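Local coordinates for protein CaaX farnesyltransferase beta subunit Ram1 (Aspergillus fumigatus, PDB 4L9P) that probably transfers, as the peptide-binding beta subunit of a zinc-dependent heterodimer, a farnesyl group from farnesyl diphosphate to the cysteine of C-terminal CaaX sequences, at residues Met154-Leu159 / Phe498-Lys503; Ala160-Cys163 / Asp168-Arg171; Ser178-Ala183 / Gly188-Gly193; Ala205-Ile210 / Glu506-Trp511. All coordinates share one frame; numbering follows the deposited sequence.

Contact 1 (Met154-Leu159 / Phe498-Lys503)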
loop_
_atom_site.group_PDB
_atom_site.type_symbol
_atom_site.label_atom_id
_atom_site.label_comp_id
_atom_site.label_asym_id
_atom_site.label_seq_id
_atom_site.Cartn_x
_atom_site.Cartn_y
_atom_site.Cartn_z
ATOM N N MET B 154 9.644 -0.930 -13.943
ATOM C CA MET B 154 9.089 -0.625 -15.288
ATOM C C MET B 154 9.008 -1.888 -16.152
ATOM O O MET B 154 8.096 -2.022 -16.995
ATOM C CB MET B 154 9.923 0.466 -15.989
ATOM C CG MET B 154 10.031 1.704 -15.090
ATOM S SD MET B 154 11.309 2.847 -15.570
ATOM C CE MET B 154 10.497 3.164 -17.036
ATOM N N VAL B 155 9.948 -2.807 -15.939
ATOM C CA VAL B 155 9.867 -4.109 -16.641
ATOM C C VAL B 155 8.667 -4.911 -16.128
ATOM O O VAL B 155 7.839 -5.377 -16.922
ATOM C CB VAL B 155 11.170 -4.930 -16.456
ATOM C CG1 VAL B 155 10.975 -6.315 -17.100
ATOM C CG2 VAL B 155 12.350 -4.175 -17.104
ATOM N N TYR B 156 8.524 -5.006 -14.814
ATOM C CA TYR B 156 7.417 -5.739 -14.229
ATOM C C TYR B 156 6.064 -5.156 -14.646
ATOM O O TYR B 156 5.172 -5.920 -15.022
ATOM C CB TYR B 156 7.548 -5.762 -12.696
ATOM C CG TYR B 156 6.257 -6.231 -12.061
ATOM C CD1 TYR B 156 5.822 -7.607 -12.114
ATOM C CD2 TYR B 156 5.428 -5.293 -11.429
ATOM C CE1 TYR B 156 4.548 -7.969 -11.572
ATOM C CE2 TYR B 156 4.168 -5.662 -10.894
ATOM C CZ TYR B 156 3.768 -7.005 -10.948
ATOM O OH TYR B 156 2.563 -7.355 -10.415
ATOM N N TRP B 157 5.873 -3.845 -14.501
ATOM C CA TRP B 157 4.535 -3.268 -14.781
ATOM C C TRP B 157 4.143 -3.533 -16.221
ATOM O O TRP B 157 2.961 -3.838 -16.538
ATOM C CB TRP B 157 4.543 -1.726 -14.573
ATOM C CG TRP B 157 4.758 -1.367 -13.113
ATOM C CD1 TRP B 157 4.251 -2.020 -12.018
ATOM C CD2 TRP B 157 5.464 -0.234 -12.618
ATOM N NE1 TRP B 157 4.678 -1.383 -10.864
ATOM C CE2 TRP B 157 5.415 -0.288 -11.210
ATOM C CE3 TRP B 157 6.177 0.818 -13.246
ATOM C CZ2 TRP B 157 6.051 0.672 -10.401
ATOM C CZ3 TRP B 157 6.809 1.786 -12.433
ATOM C CH2 TRP B 157 6.727 1.683 -11.032
ATOM N N ALA B 158 5.096 -3.393 -17.148
ATOM C CA ALA B 158 4.781 -3.615 -18.584
ATOM C C ALA B 158 4.508 -5.105 -18.830
ATOM O O ALA B 158 3.526 -5.435 -19.518
ATOM C CB ALA B 158 5.928 -3.105 -19.447
ATOM N N LEU B 159 5.346 -6.019 -18.312
ATOM C CA LEU B 159 5.064 -7.447 -18.569
ATOM C C LEU B 159 3.726 -7.857 -17.945
ATOM O O LEU B 159 2.984 -8.636 -18.562
ATOM C CB LEU B 159 6.180 -8.320 -17.995
ATOM C CG LEU B 159 7.518 -8.179 -18.710
ATOM C CD1 LEU B 159 8.585 -8.952 -17.912
ATOM C CD2 LEU B 159 7.392 -8.707 -20.191
ATOM N N PHE B 498 0.614 -12.997 -5.360
ATOM C CA PHE B 498 1.881 -12.838 -6.118
ATOM C C PHE B 498 1.743 -11.839 -7.241
ATOM O O PHE B 498 2.758 -11.380 -7.795
ATOM C CB PHE B 498 2.368 -14.177 -6.677
ATOM C CG PHE B 498 2.704 -15.169 -5.560
ATOM C CD1 PHE B 498 3.693 -14.846 -4.626
ATOM C CD2 PHE B 498 1.963 -16.378 -5.395
ATOM C CE1 PHE B 498 4.011 -15.706 -3.594
ATOM C CE2 PHE B 498 2.281 -17.269 -4.343
ATOM C CZ PHE B 498 3.329 -16.942 -3.432
ATOM N N VAL B 499 0.507 -11.502 -7.650
ATOM C CA VAL B 499 0.325 -10.437 -8.667
ATOM C C VAL B 499 1.019 -10.742 -10.001
ATOM O O VAL B 499 1.613 -9.886 -10.654
ATOM C CB VAL B 499 0.639 -8.993 -8.127
ATOM C CG1 VAL B 499 -0.240 -7.992 -8.910
ATOM C CG2 VAL B 499 0.322 -8.865 -6.644
ATOM N N ILE B 500 0.884 -12.012 -10.401
ATOM C CA ILE B 500 1.283 -12.567 -11.686
ATOM C C ILE B 500 0.322 -13.713 -11.964
ATOM O O ILE B 500 -0.412 -14.149 -11.080
ATOM C CB ILE B 500 2.767 -13.127 -11.632
ATOM C CG1 ILE B 500 2.994 -14.047 -10.418
ATOM C CG2 ILE B 500 3.793 -11.965 -11.676
ATOM C CD1 ILE B 500 4.386 -14.751 -10.473
ATOM N N PRO B 501 0.314 -14.239 -13.192
ATOM C CA PRO B 501 -0.597 -15.364 -13.444
ATOM C C PRO B 501 -0.293 -16.553 -12.516
ATOM O O PRO B 501 0.881 -16.830 -12.172
ATOM C CB PRO B 501 -0.287 -15.733 -14.894
ATOM C CG PRO B 501 0.222 -14.428 -15.506
ATOM C CD PRO B 501 1.009 -13.757 -14.398
ATOM N N HIS B 502 -1.337 -17.276 -12.106
ATOM C CA HIS B 502 -1.120 -18.441 -11.252
ATOM C C HIS B 502 -0.104 -19.431 -11.783
ATOM O O HIS B 502 0.731 -19.929 -11.010
ATOM C CB HIS B 502 -2.436 -19.204 -11.021
ATOM C CG HIS B 502 -3.481 -18.409 -10.325
ATOM N ND1 HIS B 502 -4.042 -17.261 -10.868
ATOM C CD2 HIS B 502 -4.085 -18.609 -9.121
ATOM C CE1 HIS B 502 -4.925 -16.780 -10.008
ATOM N NE2 HIS B 502 -4.986 -17.590 -8.954
ATOM N N LYS B 503 -0.175 -19.739 -13.082
ATOM C CA LYS B 503 0.764 -20.693 -13.642
ATOM C C LYS B 503 2.211 -20.180 -13.547
ATOM O O LYS B 503 3.163 -20.959 -13.349
ATOM C CB LYS B 503 0.391 -20.930 -15.113
ATOM C CG LYS B 503 1.358 -21.970 -15.784
ATOM C CD LYS B 503 1.060 -22.148 -17.309
ATOM C CE LYS B 503 2.017 -23.207 -17.975
ATOM N NZ LYS B 503 1.473 -23.378 -19.384
#
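Y156 presents the edge of its ring, hydroxyl first, to the backbone carbonyl of V499, and this joins helix 151-164 of the prenyltransferase alpha-alpha toroid to the loop that leads into helix 502-513. Y156 OH donates to V499 O at 2.7 Å. The C=O...OH angle is 140°, and the hydroxyl lies in the carbonyl plane, on a lone pair. Seen from the tyrosine, V499 O also sits in the plane of the ring, 3.6 Å from Y156 CZ, and the phenol therefore touches it edge-on. A first torsion of 167° turns Y156 CG away from its own backbone N and carries the ring off the helix towards the loop.

The two hydrophobic partners stand across the tyrosine, each at about a right angle to it. V499 lends CG1, which lies 3.2 Å from Y156 OH, a snug approach beside the hydrogen bond. I500 takes the neighbouring stretch of ring edge, with CG2 near the ring plane. V499 has phi and psi both positive, the left-handed region, which is unusual for a beta-branched residue, and two residues further on P501 occupies the N-cap position of helix 502-513.

Elsewhere Y156 packs on L208 and S209 of helix 200-213 and on Y436. The V499 side chain touches Y255, a residue of the isoprenoid pocket, and lies about 8 Å from the bound farnesyl diphosphate analogue. On the ring edge next to the hydroxyl, Y156 CE1 meets I500 CG2 at 4.1 Å.

Contact 2 (Ala160-Cys163 / Asp168-Arg171); sequences AGLC and DVTR
V169 has a first torsion of -61°, which sets CG1 beside its backbone N and CG2 between the N and the carbonyl carbon, and so spreads both methyls towards L162 and C163. The cysteine answers with a chi1 of -71° that swings SG beside its own N and up against the valine. C163 is modelled in two conformers; in one of them C163 SG lies 3.7 Å from V169 CG2, with CG1 a little further off. L162 makes its contact through the base of the side chain: L162 CB sits 3.9 Å from V169 CG1, and the L162 side chain also packs on L130, L133 and Y134 of helix 126-135.

Through the valine, the connection between two successive helices of the alpha-alpha toroid, 151-164 and 173-183, packs back on the last turn of the first. No hydrogen bond crosses between the two segments. The loop is shaped by its own Asx turn, in which D168 OD1 accepts twice from T170. T170 OG1 comes in at 2.6 Å to the syn lone pair of D168 OD1, whereas T170 N, 2.9 Å from the same oxygen, approaches from above the carboxylate plane. Just beyond, R171 NH2 bonds to Y134 OH.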
loop_
_atom_site.group_PDB
_atom_site.type_symbol
_atom_site.label_atom_id
_atom_site.label_comp_id
_atom_site.label_asym_id
_atom_site.label_seq_id
_atom_site.Cartn_x
_atom_site.Cartn_y
_atom_site.Cartn_z
ATOM N N ALA B 160 3.453 -7.407 -16.738
ATOM C CA ALA B 160 2.192 -7.738 -16.091
ATOM C C ALA B 160 1.003 -7.223 -16.917
ATOM O O ALA B 160 0.047 -7.985 -17.152
ATOM C CB ALA B 160 2.136 -7.105 -14.674
ATOM N N GLY B 161 1.040 -5.973 -17.401
ATOM C CA GLY B 161 -0.057 -5.478 -18.250
ATOM C C GLY B 161 -0.215 -6.279 -19.536
ATOM O O GLY B 161 -1.330 -6.590 -19.927
ATOM N N LEU B 162 0.907 -6.596 -20.170
ATOM C CA LEU B 162 0.849 -7.432 -21.383
ATOM C C LEU B 162 0.263 -8.812 -21.086
ATOM O O LEU B 162 -0.544 -9.344 -21.878
ATOM C CB LEU B 162 2.245 -7.572 -21.981
ATOM C CG LEU B 162 2.826 -6.256 -22.503
ATOM C CD1 LEU B 162 4.351 -6.450 -22.866
ATOM C CD2 LEU B 162 2.036 -5.715 -23.692
ATOM N N CYS B 163 0.681 -9.465 -19.996
ATOM C CA CYS B 163 0.078 -10.749 -19.586
ATOM C C CYS B 163 -1.411 -10.617 -19.326
ATOM O O CYS B 163 -2.193 -11.442 -19.853
ATOM C CB CYS B 163 0.747 -11.353 -18.337
ATOM S SG CYS B 163 2.385 -11.978 -18.588
ATOM N N ASP B 168 1.600 -13.366 -25.054
ATOM C CA ASP B 168 2.584 -14.358 -24.648
ATOM C C ASP B 168 3.878 -13.561 -24.495
ATOM O O ASP B 168 4.331 -13.003 -25.455
ATOM C CB ASP B 168 2.746 -15.386 -25.790
ATOM C CG ASP B 168 3.833 -16.379 -25.550
ATOM O OD1 ASP B 168 4.594 -16.307 -24.583
ATOM O OD2 ASP B 168 3.950 -17.272 -26.397
ATOM N N VAL B 169 4.446 -13.465 -23.288
ATOM C CA VAL B 169 5.652 -12.658 -23.091
ATOM C C VAL B 169 6.938 -13.517 -23.082
ATOM O O VAL B 169 8.003 -13.022 -22.701
ATOM C CB VAL B 169 5.583 -11.791 -21.816
ATOM C CG1 VAL B 169 4.396 -10.793 -21.915
ATOM C CG2 VAL B 169 5.449 -12.655 -20.571
ATOM N N THR B 170 6.827 -14.781 -23.504
ATOM C CA THR B 170 7.986 -15.682 -23.664
ATOM C C THR B 170 9.089 -15.023 -24.467
ATOM O O THR B 170 10.257 -15.242 -24.209
ATOM C CB THR B 170 7.571 -16.996 -24.421
ATOM O OG1 THR B 170 6.607 -17.654 -23.619
ATOM C CG2 THR B 170 8.757 -17.922 -24.606
ATOM N N ARG B 171 8.730 -14.261 -25.494
ATOM C CA ARG B 171 9.753 -13.709 -26.364
ATOM C C ARG B 171 10.612 -12.693 -25.673
ATOM O O ARG B 171 11.629 -12.337 -26.220
ATOM C CB ARG B 171 9.163 -13.101 -27.623
ATOM C CG ARG B 171 8.208 -11.910 -27.332
ATOM C CD ARG B 171 7.594 -11.484 -28.675
ATOM N NE ARG B 171 6.453 -10.591 -28.510
ATOM C CZ ARG B 171 5.742 -10.102 -29.526
ATOM N NH1 ARG B 171 6.060 -10.432 -30.794
ATOM N NH2 ARG B 171 4.709 -9.294 -29.292
#

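Contact 3 (Ser178-Ala183 / Gly188-Gly193); sequences STFTAA and GGIGGG
The F180 ring carries T179 CG2 over one face, 4.0 Å above the plane and offset toward the rim, while I190 comes up obliquely, with CG2 4.4 Å from F180 CD1. I190 belongs to the run GGIGGG, which is consistent with the glycine-rich loop of the prenyltransferase repeats in this alpha-alpha toroid. Here that loop doubles back against the end of helix 173-183.

One backbone bond joins the two. G191 N donates to A183 O at 3.0 Å, nearly straight at the hydrogen (166°), with the donor tilted 28° from the carbonyl plane. A chi1 of -63° sets I190 CG2 anti to the backbone N, where it lies 3.8 Å from A183 CB. The loop is also held by S203 OG and S202 OG of helix 200-213, which hydrogen-bond to I190 N and I190 O. G192 N reaches Y88 OH of the alpha subunit, which brings this turn to the heterodimer interface.

G188 and G189 have positive phi, and the angles of G188 in particular call for glycine. At G193 the main chain comes close to the helix, its CA 4.1 Å from that of A183. The methyl A183 CB is tucked among I190 CG2, G193 CA and G191 O, the last at 3.6 Å.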
loop_
_atom_site.group_PDB
_atom_site.type_symbol
_atom_site.label_atom_id
_atom_site.label_comp_id
_atom_site.label_asym_id
_atom_site.label_seq_id
_atom_site.Cartn_x
_atom_site.Cartn_y
_atom_site.Cartn_z
ATOM N N SER B 178 19.135 -10.258 -19.826
ATOM C CA SER B 178 20.116 -9.191 -20.050
ATOM C C SER B 178 19.931 -8.115 -18.962
ATOM O O SER B 178 20.896 -7.702 -18.310
ATOM C CB SER B 178 19.860 -8.564 -21.413
ATOM O OG SER B 178 20.766 -7.514 -21.636
ATOM N N THR B 179 18.678 -7.677 -18.782
ATOM C CA THR B 179 18.399 -6.592 -17.883
ATOM C C THR B 179 18.762 -6.952 -16.448
ATOM O O THR B 179 19.374 -6.162 -15.749
ATOM C CB THR B 179 16.868 -6.236 -17.912
ATOM O OG1 THR B 179 16.491 -5.907 -19.258
ATOM C CG2 THR B 179 16.554 -5.054 -17.001
ATOM N N PHE B 180 18.363 -8.125 -15.981
ATOM C CA PHE B 180 18.507 -8.401 -14.525
ATOM C C PHE B 180 19.890 -8.976 -14.183
ATOM O O PHE B 180 20.326 -8.937 -13.042
ATOM C CB PHE B 180 17.343 -9.259 -14.025
ATOM C CG PHE B 180 16.046 -8.498 -14.059
ATOM C CD1 PHE B 180 16.018 -7.215 -13.531
ATOM C CD2 PHE B 180 14.908 -8.995 -14.644
ATOM C CE1 PHE B 180 14.851 -6.457 -13.579
ATOM C CE2 PHE B 180 13.787 -8.261 -14.703
ATOM C CZ PHE B 180 13.730 -6.979 -14.204
ATOM N N THR B 181 20.597 -9.531 -15.169
ATOM C CA THR B 181 21.944 -10.025 -14.871
ATOM C C THR B 181 22.825 -8.902 -14.404
ATOM O O THR B 181 23.593 -9.035 -13.463
ATOM C CB THR B 181 22.541 -10.681 -16.143
ATOM O OG1 THR B 181 21.839 -11.900 -16.363
ATOM C CG2 THR B 181 24.021 -11.030 -15.918
ATOM N N ALA B 182 22.685 -7.777 -15.071
ATOM C CA ALA B 182 23.424 -6.588 -14.759
ATOM C C ALA B 182 23.030 -5.933 -13.409
ATOM O O ALA B 182 23.841 -5.250 -12.775
ATOM C CB ALA B 182 23.176 -5.598 -15.915
ATOM N N ALA B 183 21.792 -6.137 -12.970
ATOM C CA ALA B 183 21.287 -5.471 -11.767
ATOM C C ALA B 183 21.492 -6.318 -10.517
ATOM O O ALA B 183 21.241 -5.833 -9.401
ATOM C CB ALA B 183 19.827 -5.161 -11.924
ATOM N N GLY B 188 24.360 -10.681 -3.294
ATOM C CA GLY B 188 22.984 -11.133 -3.184
ATOM C C GLY B 188 21.940 -10.062 -3.463
ATOM O O GLY B 188 22.142 -8.896 -3.038
ATOM N N GLY B 189 20.801 -10.426 -4.070
ATOM C CA GLY B 189 19.677 -9.533 -4.320
ATOM C C GLY B 189 19.869 -8.746 -5.605
ATOM O O GLY B 189 20.953 -8.766 -6.243
ATOM N N ILE B 190 18.811 -8.043 -5.976
ATOM C CA ILE B 190 18.778 -7.218 -7.168
ATOM C C ILE B 190 18.456 -5.784 -6.775
ATOM O O ILE B 190 17.573 -5.543 -5.930
ATOM C CB ILE B 190 17.737 -7.808 -8.138
ATOM C CG1 ILE B 190 18.212 -9.256 -8.563
ATOM C CG2 ILE B 190 17.556 -6.904 -9.400
ATOM C CD1 ILE B 190 17.178 -10.000 -9.332
ATOM N N GLY B 191 19.220 -4.862 -7.353
ATOM C CA GLY B 191 18.951 -3.428 -7.194
ATOM C C GLY B 191 18.354 -2.820 -8.446
ATOM O O GLY B 191 17.942 -3.522 -9.364
ATOM N N GLY B 192 18.314 -1.501 -8.494
ATOM C CA GLY B 192 17.690 -0.839 -9.609
ATOM C C GLY B 192 18.522 -0.961 -10.886
ATOM O O GLY B 192 18.002 -0.702 -11.999
ATOM N N GLY B 193 19.810 -1.314 -10.770
ATOM C CA GLY B 193 20.659 -1.397 -11.954
ATOM C C GLY B 193 22.097 -1.431 -11.522
ATOM O O GLY B 193 22.372 -1.391 -10.314
#

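Contact 4 (Ala205-Ile210 / Glu506-Trp511); sequences AAVLSI and EDIRVW
A205 O, on the helix whose V207 and I210 side chains meet I508, is gripped twice by S209. The backbone S209 N donates the usual helical bond at 2.9 Å, and S209 OG adds a second at 2.8 Å. They reach the oxygen from opposite faces of its carbonyl plane, the hydroxyl tilted 33° out of it. This extra bond ties the serine side chain back to its own helix, where S209 packs against V155 and L159 of helix 151-164.

No hydrogen bond crosses the contact; I508 does the reaching. Its chi1 of -167° puts CG1 opposite the backbone N, and chi2 is extended too, so the side chain runs straight out and delivers CD1 to the neighbouring helix. That methyl settles in the dip between V207 and I210, three residues apart on one side of helix 200-213. I508 CD1 is 4.3 Å from V207 CG1 and 4.2 Å from I210 CG2, and it also lies over the helix backbone, 4.1 Å from V207 O.

Here the C-terminal helix 502-513 is laid against a helix of the alpha-alpha toroid almost three hundred residues earlier in the chain. The backbones stay well apart, with I210 CA and I508 CA 8.5 Å from each other. A hydrogen bond from R509 NH1 to A262 O ties helix 502-513 to helix 251-263 as well. L263 of that helix touches both V207 and I508, and F219 of helix 216-221 touches I210 and I508.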
loop_
_atom_site.group_PDB
_atom_site.type_symbol
_atom_site.label_atom_id
_atom_site.label_comp_id
_atom_site.label_asym_id
_atom_site.label_seq_id
_atom_site.Cartn_x
_atom_site.Cartn_y
_atom_site.Cartn_z
ATOM N N ALA B 205 10.218 -7.078 -8.110
ATOM C CA ALA B 205 9.882 -6.815 -9.523
ATOM C C ALA B 205 10.642 -7.721 -10.460
ATOM O O ALA B 205 10.080 -8.234 -11.448
ATOM C CB ALA B 205 10.199 -5.343 -9.870
ATOM N N ALA B 206 11.928 -7.940 -10.175
ATOM C CA ALA B 206 12.684 -8.799 -11.032
ATOM C C ALA B 206 12.223 -10.259 -10.961
ATOM O O ALA B 206 12.145 -10.933 -11.991
ATOM C CB ALA B 206 14.201 -8.684 -10.691
ATOM N N VAL B 207 12.008 -10.772 -9.747
ATOM C CA VAL B 207 11.527 -12.151 -9.632
ATOM C C VAL B 207 10.195 -12.364 -10.302
ATOM O O VAL B 207 9.983 -13.396 -10.960
ATOM C CB VAL B 207 11.485 -12.577 -8.136
ATOM C CG1 VAL B 207 10.774 -13.937 -7.939
ATOM C CG2 VAL B 207 12.913 -12.670 -7.598
ATOM N N LEU B 208 9.277 -11.422 -10.154
ATOM C CA LEU B 208 7.968 -11.564 -10.801
ATOM C C LEU B 208 8.123 -11.483 -12.324
ATOM O O LEU B 208 7.415 -12.201 -13.071
ATOM C CB LEU B 208 7.026 -10.439 -10.327
ATOM C CG LEU B 208 6.531 -10.602 -8.882
ATOM C CD1 LEU B 208 5.435 -9.598 -8.581
ATOM C CD2 LEU B 208 6.110 -11.998 -8.468
ATOM N N SER B 209 9.037 -10.622 -12.790
ATOM C CA SER B 209 9.292 -10.567 -14.242
ATOM C C SER B 209 9.837 -11.878 -14.770
ATOM O O SER B 209 9.454 -12.356 -15.850
ATOM C CB SER B 209 10.271 -9.430 -14.568
ATOM O OG SER B 209 9.722 -8.137 -14.249
ATOM N N ILE B 210 10.817 -12.442 -14.050
ATOM C CA ILE B 210 11.384 -13.725 -14.424
ATOM C C ILE B 210 10.320 -14.806 -14.413
ATOM O O ILE B 210 10.308 -15.661 -15.320
ATOM C CB ILE B 210 12.571 -14.029 -13.449
ATOM C CG1 ILE B 210 13.762 -13.139 -13.841
ATOM C CG2 ILE B 210 12.937 -15.517 -13.463
ATOM C CD1 ILE B 210 14.853 -13.109 -12.764
ATOM N N GLU B 506 3.223 -20.720 -9.964
ATOM C CA GLU B 506 3.366 -22.145 -9.733
ATOM C C GLU B 506 4.660 -22.659 -10.350
ATOM O O GLU B 506 5.417 -23.405 -9.706
ATOM C CB GLU B 506 2.154 -22.947 -10.354
ATOM C CG GLU B 506 2.435 -24.483 -10.523
ATOM C CD GLU B 506 1.349 -25.319 -11.293
ATOM O OE1 GLU B 506 0.305 -24.828 -11.744
ATOM O OE2 GLU B 506 1.571 -26.535 -11.440
ATOM N N ASP B 507 4.903 -22.305 -11.612
ATOM C CA ASP B 507 6.024 -22.885 -12.327
ATOM C C ASP B 507 7.358 -22.504 -11.677
ATOM O O ASP B 507 8.273 -23.342 -11.564
ATOM C CB ASP B 507 6.060 -22.422 -13.779
ATOM C CG ASP B 507 5.048 -23.135 -14.671
ATOM O OD1 ASP B 507 4.434 -24.135 -14.231
ATOM O OD2 ASP B 507 4.880 -22.631 -15.803
ATOM N N ILE B 508 7.513 -21.243 -11.249
ATOM C CA ILE B 508 8.769 -20.868 -10.652
ATOM C C ILE B 508 8.957 -21.538 -9.300
ATOM O O ILE B 508 10.051 -22.027 -9.014
ATOM C CB ILE B 508 8.932 -19.333 -10.599
ATOM C CG1 ILE B 508 10.409 -18.975 -10.274
ATOM C CG2 ILE B 508 7.951 -18.694 -9.585
ATOM C CD1 ILE B 508 10.712 -17.447 -10.444
ATOM N N ARG B 509 7.917 -21.569 -8.486
ATOM C CA ARG B 509 8.028 -22.208 -7.158
ATOM C C ARG B 509 8.384 -23.697 -7.309
ATOM O O ARG B 509 9.263 -24.203 -6.597
ATOM C CB ARG B 509 6.684 -22.082 -6.402
ATOM C CG ARG B 509 6.586 -22.911 -5.125
ATOM C CD ARG B 509 7.562 -22.468 -4.027
ATOM N NE ARG B 509 7.387 -23.337 -2.887
ATOM C CZ ARG B 509 7.644 -23.030 -1.620
ATOM N NH1 ARG B 509 8.090 -21.819 -1.275
ATOM N NH2 ARG B 509 7.423 -23.968 -0.669
ATOM N N VAL B 510 7.701 -24.386 -8.230
ATOM C CA VAL B 510 7.930 -25.814 -8.363
ATOM C C VAL B 510 9.322 -26.070 -8.913
ATOM O O VAL B 510 10.009 -27.005 -8.453
ATOM C CB VAL B 510 6.851 -26.439 -9.264
ATOM C CG1 VAL B 510 7.244 -27.911 -9.649
ATOM C CG2 VAL B 510 5.500 -26.429 -8.551
ATOM N N TRP B 511 9.780 -25.238 -9.842
ATOM C CA TRP B 511 11.145 -25.402 -10.355
ATOM C C TRP B 511 12.161 -25.283 -9.228
ATOM O O TRP B 511 13.091 -26.116 -9.097
ATOM C CB TRP B 511 11.473 -24.394 -11.478
ATOM C CG TRP B 511 12.810 -24.684 -12.183
ATOM C CD1 TRP B 511 13.011 -25.580 -13.237
ATOM C CD2 TRP B 511 14.108 -24.125 -11.898
ATOM N NE1 TRP B 511 14.327 -25.570 -13.618
ATOM C CE2 TRP B 511 15.030 -24.717 -12.799
ATOM C CE3 TRP B 511 14.580 -23.203 -10.970
ATOM C CZ2 TRP B 511 16.390 -24.380 -12.807
ATOM C CZ3 TRP B 511 15.936 -22.878 -10.970
ATOM C CH2 TRP B 511 16.818 -23.462 -11.877
#

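How the contacts relate
Contact 2 folds the loop after helix 151-164 back on it, and contact 3 does the same after helix 173-183; both are nested inside the chain loop closed by contact 1, their centres about 20 Å apart and not touching. Contacts 1 and 4 share helix 502-513 and bring residues near the C-terminus back to the toroid; their segments alternate along the chain, and their centres lie about 10 Å apart. Contacts 1 and 2 share helix 151-164, and L159 CD2 packs on V169 CB at 3.9 Å. Contact 3 meets contact 4 through A206. The set thus runs from near the isoprenoid pocket at contact 1 to the alpha-subunit interface at contact 3.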